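Local coordinates for PDZ domain protein (Parabacteroides distasonis, PDB 4L8N) that is of unknown function but carries PDZ domains at both ends, a DUF4136 domain and a magnesium-binding site, at residues T152-E155 and L160-V163. Residues are numbered along the deposited sequence; the frame is centred on the assembly and turned at random.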
loop_
_atom_site.group_PDB
_atom_site.type_symbol
_atom_site.label_atom_id
_atom_site.label_comp_id
_atom_site.label_asym_id
_atom_site.label_seq_id
_atom_site.Cartn_x
_atom_site.Cartn_y
_atom_site.Cartn_z
ATOM N N THR A 152 21.945 15.464 7.081
ATOM C CA THR A 152 22.122 16.776 6.426
ATOM C C THR A 152 20.813 17.296 5.799
ATOM O O THR A 152 20.125 16.578 5.056
ATOM C CB THR A 152 23.227 16.681 5.354
ATOM O OG1 THR A 152 24.299 15.856 5.833
ATOM C CG2 THR A 152 23.747 18.050 4.917
ATOM N N ILE A 153 20.489 18.550 6.105
ATOM C CA ILE A 153 19.264 19.175 5.629
ATOM C C ILE A 153 19.422 19.633 4.157
ATOM O O ILE A 153 20.441 20.236 3.801
ATOM C CB ILE A 153 18.851 20.322 6.617
ATOM C CG1 ILE A 153 18.039 19.725 7.798
ATOM C CG2 ILE A 153 18.065 21.469 5.926
ATOM C CD1 ILE A 153 17.919 20.588 9.062
ATOM N N ASP A 154 18.410 19.309 3.305
ATOM C CA ASP A 154 18.344 19.777 1.916
ATOM C C ASP A 154 17.911 21.234 1.992
ATOM O O ASP A 154 16.774 21.517 2.388
ATOM C CB ASP A 154 17.389 18.923 1.039
ATOM C CG ASP A 154 16.909 19.595 -0.249
ATOM O OD1 ASP A 154 17.753 20.173 -0.971
ATOM O OD2 ASP A 154 15.693 19.542 -0.530
ATOM N N GLU A 155 18.836 22.152 1.662
ATOM C CA GLU A 155 18.670 23.605 1.750
ATOM C C GLU A 155 17.444 24.147 0.996
ATOM O O GLU A 155 16.835 25.121 1.460
ATOM C CB GLU A 155 19.948 24.309 1.283
ATOM C CG GLU A 155 21.032 24.322 2.352
ATOM C CD GLU A 155 20.636 24.957 3.674
ATOM O OE1 GLU A 155 19.983 26.028 3.660
ATOM O OE2 GLU A 155 20.980 24.377 4.729
ATOM N N LEU A 160 10.680 23.258 5.904
ATOM C CA LEU A 160 9.907 22.025 6.088
ATOM C C LEU A 160 10.688 20.961 6.883
ATOM O O LEU A 160 10.159 20.441 7.862
ATOM C CB LEU A 160 9.471 21.465 4.714
ATOM C CG LEU A 160 8.932 20.025 4.645
ATOM C CD1 LEU A 160 7.593 19.869 5.377
ATOM C CD2 LEU A 160 8.789 19.585 3.224
ATOM N N GLU A 161 11.929 20.649 6.468
ATOM C CA GLU A 161 12.786 19.639 7.104
ATOM C C GLU A 161 13.083 19.938 8.580
ATOM O O GLU A 161 13.237 19.004 9.364
ATOM C CB GLU A 161 14.095 19.471 6.335
ATOM C CG GLU A 161 13.895 18.737 5.017
ATOM C CD GLU A 161 15.127 18.171 4.342
ATOM O OE1 GLU A 161 16.130 17.894 5.040
ATOM O OE2 GLU A 161 15.058 17.939 3.115
ATOM N N THR A 162 13.118 21.225 8.958
ATOM C CA THR A 162 13.349 21.652 10.333
ATOM C C THR A 162 12.118 21.319 11.175
ATOM O O THR A 162 12.283 20.870 12.311
ATOM C CB THR A 162 13.728 23.131 10.376
ATOM O OG1 THR A 162 14.958 23.266 9.673
ATOM C CG2 THR A 162 13.903 23.661 11.795
ATOM N N VAL A 163 10.901 21.496 10.614
ATOM C CA VAL A 163 9.633 21.203 11.307
ATOM C C VAL A 163 9.550 19.704 11.568
ATOM O O VAL A 163 9.352 19.305 12.717
ATOM C CB VAL A 163 8.391 21.737 10.540
ATOM C CG1 VAL A 163 7.083 21.258 11.182
ATOM C CG2 VAL A 163 8.423 23.259 10.458
#
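Glu161 reaches from the first turn of helix 158-175 to the backbone of the loop that leads into that helix. Its chain is extended beyond CG (chi2 -164°), which carries the carboxylate across to Ile153 and Asp154. There Glu161 OE1 accepts a hydrogen bond from Asp154 N at 3.2 Å. The N-H points nearly straight at the oxygen, but it comes from above the carboxylate plane, about 51° out of it. The same OE1 of Glu161 lies 3.4 Å from Ile153 CA. The other oxygen, Glu161 OE2, sits 3.3 Å from Asp154 CB and is hydrogen-bonded to Tyr192 OH on strand 186-196. The carboxylate is thus held at both oxygens, one by the loop and one by the sheet.

The contact lies at the strand-to-helix turn of a beta-alpha-beta crossover in the DUF4136 region: strand 147-150, helix 158-175 and the parallel neighbouring strand 178-179. It is at the surface, far from the residues that bind magnesium.

Ile153 and Glu161 run past each other in opposite directions. Ile153 CG1 passes Glu161 OE1 at 3.8 Å, and Ile153 CD1 goes on to touch Thr162 OG1 at 4.0 Å, a van der Waals contact. That hydroxyl is hydrogen-bonded to Arg158 O, one turn earlier in the helix. With chi1 at 160°, CG of Asp154 lies opposite the backbone N, and the carboxylate goes to Asn156 and Asn157, whose ND2 atoms bond OD1 and OD2 respectively. Asp154 OD2 still lies 4.0 Å from Glu161 OE2. The Asn157 and Tyr192 bonds probably ease the repulsion between these two like charges.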